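Local coordinates for hypothetical protein RBSTP0775 (Geobacillus stearothermophilus, PDB 1RZ3) that is of unknown function but is probably an ATP-binding kinase related to uridine kinases and phosphoribulokinases, with a P-loop NTPase fold, at residues 22-27 with 142-147; 136-141 with 185-190. All blocks are in the same frame, centred on the assembly; numbering follows the deposited sequence.

In the fold
In this probable kinase one contact is strand pairing within the sheet and the other joins a loop to helix ends. Interaction 1 pairs strand 23-29, central in the parallel sheet, with strand 146-150; interaction 2 ties the loop that precedes the second of these strands to the end of helix 169-187 and the start of helix 189-192. Along the chain their segments alternate, and their centres lie about 13 Å apart. They meet directly where Val147 CG1 packs 3.7 Å from Gln136 CD. Strand 23-29 runs into a sequence resembling a P-loop, near which Pro189 also lies. At the other end the Arg22 side chain is about 9 Å from a bound calcium ion.

Interaction 1 of 2, residues 22-27 with 142-147; sequences RLVLGI and PFFDFV
Val24 lays its CG1 methyl against the chain of the partner segment, 3.2 Å from the carbonyl O of Phe143 and 3.9 Å from CD1 of the Phe144 ring, which it meets at about a right angle. With CG1 anti to the backbone N (chi1 -179°), the methyl turns to that carbonyl. The same residue carries most of the polar contact. Its N-H points almost straight (177°) at Asp145 OD2, 2.9 Å from Val24 N, and uses the anti lone pair of that oxygen; Lys98 forms a salt bridge with the same atom. Val24 O accepts twice in its carbonyl plane, from Asp145 N at 2.8 Å and, over a longer reach, from Phe146 N. The carboxylate appears to take the place that a backbone carbonyl would have in continued parallel pairing. Regular pairing follows, Gly26 N giving its hydrogen to Phe146 O at 2.8 Å. Phe144 CE1 lies 3.6 Å from Gly26 CA, where a CB would probably collide with that ring atom. Leu25 and Phe146 share the other face, Leu25 CD2 touching Phe146 CB at 3.9 Å. Helix 3-15 covers that face through Ile14, which touches both residues, while strand 127-132 flanks strand 23-29 on the side away from strand 146-150, so that strand 23-29 lies between the two in the parallel sheet of a P-loop NTPase fold.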
ATOM      1  N   ARG A  22      -9.928 -15.283  -1.214  1.00 24.60           N
ATOM      2  CA  ARG A  22      -8.654 -14.576  -1.213  1.00 22.72           C
ATOM      3  C   ARG A  22      -8.539 -13.726   0.045  1.00 22.46           C
ATOM      4  O   ARG A  22      -9.519 -13.121   0.489  1.00 25.20           O
ATOM      5  CB  ARG A  22      -8.544 -13.655  -2.433  1.00 21.07           C
ATOM      6  CG  ARG A  22      -8.547 -14.353  -3.774  1.00 20.43           C
ATOM      7  CD  ARG A  22      -8.580 -13.338  -4.898  1.00 19.76           C
ATOM      8  NE  ARG A  22      -8.657 -13.971  -6.212  1.00 18.83           N
ATOM      9  CZ  ARG A  22      -9.049 -13.344  -7.315  1.00 20.62           C
ATOM     10  NH1 ARG A  22      -9.397 -12.065  -7.261  1.00 19.48           N
ATOM     11  NH2 ARG A  22      -9.111 -13.995  -8.471  1.00 19.10           N
ATOM     12  N   LEU A  23      -7.348 -13.691   0.625  1.00 17.72           N
ATOM     13  CA  LEU A  23      -7.109 -12.879   1.810  1.00 16.95           C
ATOM     14  C   LEU A  23      -6.362 -11.631   1.337  1.00 16.57           C
ATOM     15  O   LEU A  23      -5.295 -11.734   0.733  1.00 16.84           O
ATOM     16  CB  LEU A  23      -6.262 -13.651   2.822  1.00 17.36           C
ATOM     17  CG  LEU A  23      -6.016 -12.979   4.178  1.00 18.26           C
ATOM     18  CD1 LEU A  23      -7.347 -12.759   4.896  1.00 18.63           C
ATOM     19  CD2 LEU A  23      -5.102 -13.853   5.014  1.00 17.68           C
ATOM     20  N   VAL A  24      -6.931 -10.457   1.591  1.00 14.50           N
ATOM     21  CA  VAL A  24      -6.304  -9.206   1.181  1.00 14.11           C
ATOM     22  C   VAL A  24      -5.556  -8.566   2.353  1.00 14.93           C
ATOM     23  O   VAL A  24      -6.157  -8.198   3.362  1.00 14.54           O
ATOM     24  CB  VAL A  24      -7.362  -8.231   0.616  1.00 14.63           C
ATOM     25  CG1 VAL A  24      -6.707  -6.937   0.172  1.00 13.91           C
ATOM     26  CG2 VAL A  24      -8.088  -8.893  -0.556  1.00 17.28           C
ATOM     27  N   LEU A  25      -4.242  -8.444   2.200  1.00 13.71           N
ATOM     28  CA  LEU A  25      -3.375  -7.892   3.236  1.00 15.44           C
ATOM     29  C   LEU A  25      -2.866  -6.518   2.841  1.00 14.52           C
ATOM     30  O   LEU A  25      -2.650  -6.236   1.665  1.00 14.30           O
ATOM     31  CB  LEU A  25      -2.168  -8.803   3.446  1.00 16.35           C
ATOM     32  CG  LEU A  25      -2.420 -10.310   3.469  1.00 21.19           C
ATOM     33  CD1 LEU A  25      -1.089 -11.054   3.341  1.00 22.41           C
ATOM     34  CD2 LEU A  25      -3.140 -10.686   4.754  1.00 22.25           C
ATOM     35  N   GLY A  26      -2.666  -5.665   3.832  1.00 14.23           N
ATOM     36  CA  GLY A  26      -2.161  -4.342   3.544  1.00 14.40           C
ATOM     37  C   GLY A  26      -0.975  -4.032   4.432  1.00 15.65           C
ATOM     38  O   GLY A  26      -0.960  -4.389   5.612  1.00 16.15           O
ATOM     39  N   ILE A  27       0.039  -3.401   3.853  1.00 15.45           N
ATOM     40  CA  ILE A  27       1.213  -2.993   4.604  1.00 17.36           C
ATOM     41  C   ILE A  27       1.220  -1.473   4.477  1.00 16.17           C
ATOM     42  O   ILE A  27       1.615  -0.919   3.454  1.00 14.71           O
ATOM     43  CB  ILE A  27       2.511  -3.586   4.024  1.00 21.78           C
ATOM     44  CG1 ILE A  27       2.466  -5.117   4.115  1.00 25.54           C
ATOM     45  CG2 ILE A  27       3.711  -3.060   4.800  1.00 23.73           C
ATOM     46  CD1 ILE A  27       3.744  -5.802   3.657  1.00 30.62           C
ATOM     47  N   PRO A 142     -12.377  -0.794   3.632  1.00 15.82           N
ATOM     48  CA  PRO A 142     -13.293  -1.937   3.567  1.00 15.19           C
ATOM     49  C   PRO A 142     -12.793  -3.146   2.798  1.00 15.26           C
ATOM     50  O   PRO A 142     -13.285  -4.249   2.995  1.00 13.59           O
ATOM     51  CB  PRO A 142     -14.549  -1.352   2.919  1.00 16.54           C
ATOM     52  CG  PRO A 142     -14.437   0.136   3.174  1.00 15.19           C
ATOM     53  CD  PRO A 142     -12.974   0.391   2.992  1.00 15.91           C
ATOM     54  N   PHE A 143     -11.810  -2.945   1.929  1.00 15.81           N
ATOM     55  CA  PHE A 143     -11.325  -4.043   1.105  1.00 15.64           C
ATOM     56  C   PHE A 143     -10.110  -4.800   1.615  1.00 16.60           C
ATOM     57  O   PHE A 143      -9.601  -5.687   0.927  1.00 16.68           O
ATOM     58  CB  PHE A 143     -11.098  -3.517  -0.314  1.00 13.57           C
ATOM     59  CG  PHE A 143     -12.322  -2.873  -0.899  1.00 13.82           C
ATOM     60  CD1 PHE A 143     -13.423  -3.647  -1.251  1.00 14.91           C
ATOM     61  CD2 PHE A 143     -12.415  -1.488  -1.006  1.00 15.01           C
ATOM     62  CE1 PHE A 143     -14.603  -3.052  -1.694  1.00 16.22           C
ATOM     63  CE2 PHE A 143     -13.590  -0.883  -1.447  1.00 17.66           C
ATOM     64  CZ  PHE A 143     -14.687  -1.669  -1.790  1.00 16.49           C
ATOM     65  N   PHE A 144      -9.652  -4.459   2.819  1.00 15.64           N
ATOM     66  CA  PHE A 144      -8.511  -5.137   3.440  1.00 16.14           C
ATOM     67  C   PHE A 144      -9.008  -6.060   4.546  1.00 17.07           C
ATOM     68  O   PHE A 144      -9.848  -5.665   5.356  1.00 16.46           O
ATOM     69  CB  PHE A 144      -7.543  -4.126   4.071  1.00 17.59           C
ATOM     70  CG  PHE A 144      -6.732  -3.351   3.079  1.00 16.78           C
ATOM     71  CD1 PHE A 144      -5.635  -3.933   2.455  1.00 18.59           C
ATOM     72  CD2 PHE A 144      -7.061  -2.035   2.770  1.00 19.49           C
ATOM     73  CE1 PHE A 144      -4.872  -3.211   1.533  1.00 18.51           C
ATOM     74  CE2 PHE A 144      -6.306  -1.306   1.851  1.00 22.86           C
ATOM     75  CZ  PHE A 144      -5.209  -1.898   1.231  1.00 19.91           C
ATOM     76  N   ASP A 145      -8.491  -7.284   4.585  1.00 16.56           N
ATOM     77  CA  ASP A 145      -8.869  -8.233   5.627  1.00 17.34           C
ATOM     78  C   ASP A 145      -7.918  -8.091   6.800  1.00 17.71           C
ATOM     79  O   ASP A 145      -8.263  -8.395   7.937  1.00 16.77           O
ATOM     80  CB  ASP A 145      -8.780  -9.672   5.118  1.00 17.24           C
ATOM     81  CG  ASP A 145      -9.830  -9.985   4.090  1.00 20.12           C
ATOM     82  OD1 ASP A 145     -11.027  -9.913   4.439  1.00 21.41           O
ATOM     83  OD2 ASP A 145      -9.460 -10.292   2.938  1.00 18.25           O
ATOM     84  N   PHE A 146      -6.714  -7.616   6.513  1.00 15.59           N
ATOM     85  CA  PHE A 146      -5.691  -7.496   7.540  1.00 14.45           C
ATOM     86  C   PHE A 146      -4.731  -6.387   7.146  1.00 14.67           C
ATOM     87  O   PHE A 146      -4.259  -6.349   6.010  1.00 13.34           O
ATOM     88  CB  PHE A 146      -4.946  -8.829   7.627  1.00 13.85           C
ATOM     89  CG  PHE A 146      -3.810  -8.842   8.612  1.00 16.38           C
ATOM     90  CD1 PHE A 146      -4.052  -8.986   9.977  1.00 18.63           C
ATOM     91  CD2 PHE A 146      -2.496  -8.749   8.172  1.00 17.17           C
ATOM     92  CE1 PHE A 146      -3.002  -9.039  10.885  1.00 18.21           C
ATOM     93  CE2 PHE A 146      -1.435  -8.801   9.075  1.00 21.95           C
ATOM     94  CZ  PHE A 146      -1.690  -8.948  10.436  1.00 19.73           C
ATOM     95  N   VAL A 147      -4.449  -5.484   8.078  1.00 12.51           N
ATOM     96  CA  VAL A 147      -3.530  -4.390   7.796  1.00 12.78           C
ATOM     97  C   VAL A 147      -2.458  -4.303   8.867  1.00 14.10           C
ATOM     98  O   VAL A 147      -2.756  -4.336  10.067  1.00 13.87           O
ATOM     99  CB  VAL A 147      -4.252  -3.024   7.736  1.00 14.70           C
ATOM    100  CG1 VAL A 147      -3.226  -1.899   7.545  1.00 14.09           C
ATOM    101  CG2 VAL A 147      -5.260  -3.012   6.588  1.00 13.27           C
TER

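Interaction 2 of 2, residues 136-141 with 185-190; sequences QRKEWR and ETEEPI
The two backbones stay well apart, Gln136 CA and Pro189 CA being 6.3 Å from each other, so that side chains bridge most of the gap. Segment 136-141 curls through a turn in which Arg137 O accepts from the N-H groups of both Trp140 and Arg141; in the partner segment Glu188, with a positive phi (45°), stands at the N-cap position of the short helix that Pro189 begins. Glu187 reaches across with its chain bent at chi2 (-71°), which brings the carboxylate against the turn. Its OE1 forms a salt bridge with Arg141 NH1 at 2.8 Å, and OE2 accepts from Lys138 N at 3.3 Å; both donors approach from above the carboxylate plane. Here the loop between strands 127-132 and 146-150 meets the break between helices 169-187 and 189-192, beside the parallel sheet of the P-loop NTPase fold, with Pro189 packed on Tyr149 and Asp28. Arg141 NH1 also gives a hydrogen to Gln136 O at 2.8 Å, while a water links Arg141 NH2 to Glu187 OE1, so the guanidinium is held at both terminal nitrogens. Cut back to an alanine, position Glu187 would probably leave Lys138 N, the Arg141 charge and the water without their carboxylate partner, and the guanidinium less firmly fixed, held through Gln136 O. One guanidinium face is covered by Lys138 CA, 3.3 Å above its plane and offset toward the rim.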
ATOM      1  N   GLN A 136      -4.967   3.188   4.620  1.00 16.44           N
ATOM      2  CA  GLN A 136      -6.199   3.136   5.384  1.00 17.25           C
ATOM      3  C   GLN A 136      -7.147   4.311   5.230  1.00 18.38           C
ATOM      4  O   GLN A 136      -7.928   4.612   6.132  1.00 17.70           O
ATOM      5  CB  GLN A 136      -5.866   2.888   6.857  1.00 16.34           C
ATOM      6  CG  GLN A 136      -5.176   1.543   7.052  1.00 17.61           C
ATOM      7  CD  GLN A 136      -4.828   1.262   8.491  1.00 16.52           C
ATOM      8  OE1 GLN A 136      -3.805   1.728   9.009  1.00 18.95           O
ATOM      9  NE2 GLN A 136      -5.683   0.507   9.155  1.00 11.42           N
ATOM     10  N   ARG A 137      -7.093   4.982   4.083  1.00 19.79           N
ATOM     11  CA  ARG A 137      -8.028   6.070   3.867  1.00 20.72           C
ATOM     12  C   ARG A 137      -9.401   5.386   3.765  1.00 19.84           C
ATOM     13  O   ARG A 137      -9.502   4.238   3.320  1.00 18.09           O
ATOM     14  CB  ARG A 137      -7.674   6.869   2.605  1.00 22.30           C
ATOM     15  CG  ARG A 137      -7.432   6.069   1.350  1.00 22.17           C
ATOM     16  CD  ARG A 137      -7.131   7.009   0.171  1.00 21.07           C
ATOM     17  NE  ARG A 137      -5.722   7.385   0.032  1.00 22.03           N
ATOM     18  CZ  ARG A 137      -5.278   8.640  -0.010  1.00 21.36           C
ATOM     19  NH1 ARG A 137      -6.125   9.659   0.089  1.00 19.61           N
ATOM     20  NH2 ARG A 137      -3.989   8.883  -0.200  1.00 21.38           N
ATOM     21  N   LYS A 138     -10.442   6.083   4.205  1.00 19.16           N
ATOM     22  CA  LYS A 138     -11.799   5.538   4.241  1.00 20.19           C
ATOM     23  C   LYS A 138     -12.301   4.786   3.014  1.00 18.86           C
ATOM     24  O   LYS A 138     -13.035   3.806   3.143  1.00 16.52           O
ATOM     25  CB  LYS A 138     -12.792   6.650   4.584  1.00 24.05           C
ATOM     26  CG  LYS A 138     -12.827   7.783   3.578  1.00 29.35           C
ATOM     27  CD  LYS A 138     -13.829   8.858   3.999  1.00 34.20           C
ATOM     28  CE  LYS A 138     -13.866  10.012   2.999  1.00 37.13           C
ATOM     29  NZ  LYS A 138     -12.533  10.665   2.831  1.00 35.77           N
ATOM     30  N   GLU A 139     -11.913   5.242   1.830  1.00 19.32           N
ATOM     31  CA  GLU A 139     -12.351   4.617   0.592  1.00 20.65           C
ATOM     32  C   GLU A 139     -11.817   3.202   0.361  1.00 19.88           C
ATOM     33  O   GLU A 139     -12.514   2.355  -0.213  1.00 20.20           O
ATOM     34  CB  GLU A 139     -11.949   5.493  -0.603  1.00 24.70           C
ATOM     35  CG  GLU A 139     -12.584   6.885  -0.659  1.00 26.82           C
ATOM     36  CD  GLU A 139     -12.018   7.879   0.354  1.00 28.74           C
ATOM     37  OE1 GLU A 139     -10.891   7.680   0.860  1.00 27.71           O
ATOM     38  OE2 GLU A 139     -12.705   8.886   0.630  1.00 33.70           O
ATOM     39  N   TRP A 140     -10.586   2.949   0.806  1.00 16.37           N
ATOM     40  CA  TRP A 140      -9.943   1.653   0.598  1.00 16.25           C
ATOM     41  C   TRP A 140     -10.054   0.648   1.746  1.00 14.77           C
ATOM     42  O   TRP A 140     -10.069  -0.564   1.519  1.00 13.00           O
ATOM     43  CB  TRP A 140      -8.466   1.872   0.254  1.00 15.29           C
ATOM     44  CG  TRP A 140      -8.241   2.779  -0.935  1.00 15.99           C
ATOM     45  CD1 TRP A 140      -9.140   3.090  -1.920  1.00 15.95           C
ATOM     46  CD2 TRP A 140      -7.013   3.427  -1.297  1.00 15.17           C
ATOM     47  NE1 TRP A 140      -8.547   3.886  -2.873  1.00 14.92           N
ATOM     48  CE2 TRP A 140      -7.242   4.108  -2.516  1.00 15.69           C
ATOM     49  CE3 TRP A 140      -5.742   3.491  -0.713  1.00 15.14           C
ATOM     50  CZ2 TRP A 140      -6.246   4.846  -3.158  1.00 16.16           C
ATOM     51  CZ3 TRP A 140      -4.749   4.222  -1.352  1.00 17.45           C
ATOM     52  CH2 TRP A 140      -5.007   4.891  -2.563  1.00 15.61           C
ATOM     53  N   ARG A 141     -10.133   1.152   2.974  1.00 14.73           N
ATOM     54  CA  ARG A 141     -10.244   0.308   4.174  1.00 17.44           C
ATOM     55  C   ARG A 141     -11.134  -0.938   4.119  1.00 16.35           C
ATOM     56  O   ARG A 141     -10.719  -2.027   4.526  1.00 16.79           O
ATOM     57  CB  ARG A 141     -10.740   1.141   5.369  1.00 18.48           C
ATOM     58  CG  ARG A 141      -9.766   2.122   5.940  1.00 22.11           C
ATOM     59  CD  ARG A 141     -10.101   2.394   7.414  1.00 20.62           C
ATOM     60  NE  ARG A 141     -11.345   3.136   7.632  1.00 19.97           N
ATOM     61  CZ  ARG A 141     -11.444   4.464   7.608  1.00 20.35           C
ATOM     62  NH1 ARG A 141     -10.374   5.205   7.368  1.00 21.10           N
ATOM     63  NH2 ARG A 141     -12.605   5.055   7.858  1.00 22.23           N
ATOM     64  N   GLU A 185      -3.672  12.171  12.025  1.00 23.74           N
ATOM     65  CA  GLU A 185      -4.725  12.820  12.791  1.00 27.50           C
ATOM     66  C   GLU A 185      -6.136  12.526  12.294  1.00 26.10           C
ATOM     67  O   GLU A 185      -7.050  12.344  13.095  1.00 26.37           O
ATOM     68  CB  GLU A 185      -4.505  14.335  12.804  1.00 32.39           C
ATOM     69  CG  GLU A 185      -5.595  15.102  13.532  1.00 41.41           C
ATOM     70  CD  GLU A 185      -5.303  16.586  13.618  1.00 46.30           C
ATOM     71  OE1 GLU A 185      -5.198  17.238  12.557  1.00 49.50           O
ATOM     72  OE2 GLU A 185      -5.178  17.100  14.751  1.00 49.73           O
ATOM     73  N   THR A 186      -6.312  12.472  10.978  1.00 23.73           N
ATOM     74  CA  THR A 186      -7.630  12.229  10.415  1.00 24.20           C
ATOM     75  C   THR A 186      -8.042  10.757  10.352  1.00 24.86           C
ATOM     76  O   THR A 186      -9.195  10.432  10.624  1.00 23.30           O
ATOM     77  CB  THR A 186      -7.756  12.846   8.995  1.00 25.98           C
ATOM     78  OG1 THR A 186      -6.842  12.205   8.101  1.00 27.41           O
ATOM     79  CG2 THR A 186      -7.439  14.334   9.032  1.00 26.65           C
ATOM     80  N   GLU A 187      -7.111   9.869  10.010  1.00 23.64           N
ATOM     81  CA  GLU A 187      -7.439   8.447   9.901  1.00 23.50           C
ATOM     82  C   GLU A 187      -6.951   7.543  11.038  1.00 22.90           C
ATOM     83  O   GLU A 187      -7.374   6.388  11.130  1.00 22.77           O
ATOM     84  CB  GLU A 187      -6.942   7.904   8.555  1.00 22.04           C
ATOM     85  CG  GLU A 187      -7.515   8.638   7.348  1.00 23.32           C
ATOM     86  CD  GLU A 187      -8.998   8.362   7.115  1.00 27.05           C
ATOM     87  OE1 GLU A 187      -9.688   7.867   8.038  1.00 22.87           O
ATOM     88  OE2 GLU A 187      -9.478   8.648   5.996  1.00 30.36           O
ATOM     89  N   GLU A 188      -6.074   8.054  11.900  1.00 22.99           N
ATOM     90  CA  GLU A 188      -5.561   7.265  13.026  1.00 23.01           C
ATOM     91  C   GLU A 188      -5.174   5.845  12.590  1.00 20.99           C
ATOM     92  O   GLU A 188      -5.647   4.858  13.157  1.00 18.47           O
ATOM     93  CB  GLU A 188      -6.622   7.184  14.126  1.00 27.08           C
ATOM     94  CG  GLU A 188      -7.027   8.529  14.706  1.00 33.32           C
ATOM     95  CD  GLU A 188      -8.253   8.433  15.595  1.00 38.26           C
ATOM     96  OE1 GLU A 188      -9.371   8.277  15.056  1.00 41.33           O
ATOM     97  OE2 GLU A 188      -8.100   8.504  16.832  1.00 39.45           O
ATOM     98  N   PRO A 189      -4.290   5.731  11.587  1.00 19.07           N
ATOM     99  CA  PRO A 189      -3.836   4.438  11.064  1.00 17.82           C
ATOM    100  C   PRO A 189      -3.213   3.498  12.089  1.00 18.90           C
ATOM    101  O   PRO A 189      -3.326   2.281  11.965  1.00 18.17           O
ATOM    102  CB  PRO A 189      -2.852   4.839   9.966  1.00 17.34           C
ATOM    103  CG  PRO A 189      -2.286   6.135  10.481  1.00 18.54           C
ATOM    104  CD  PRO A 189      -3.524   6.836  10.984  1.00 18.99           C
ATOM    105  N   ILE A 190      -2.551   4.053  13.098  1.00 18.36           N
ATOM    106  CA  ILE A 190      -1.926   3.218  14.114  1.00 19.92           C
ATOM    107  C   ILE A 190      -2.987   2.534  14.972  1.00 19.26           C
ATOM    108  O   ILE A 190      -2.849   1.368  15.333  1.00 19.51           O
ATOM    109  CB  ILE A 190      -0.963   4.049  14.992  1.00 23.18           C
ATOM    110  CG1 ILE A 190       0.135   4.643  14.101  1.00 24.03           C
ATOM    111  CG2 ILE A 190      -0.353   3.172  16.081  1.00 24.01           C
ATOM    112  CD1 ILE A 190       1.161   5.494  14.831  1.00 28.76           C
TER
HETATM  113  O   HOH W   1     -12.493   8.042   8.175  1.00 26.61           O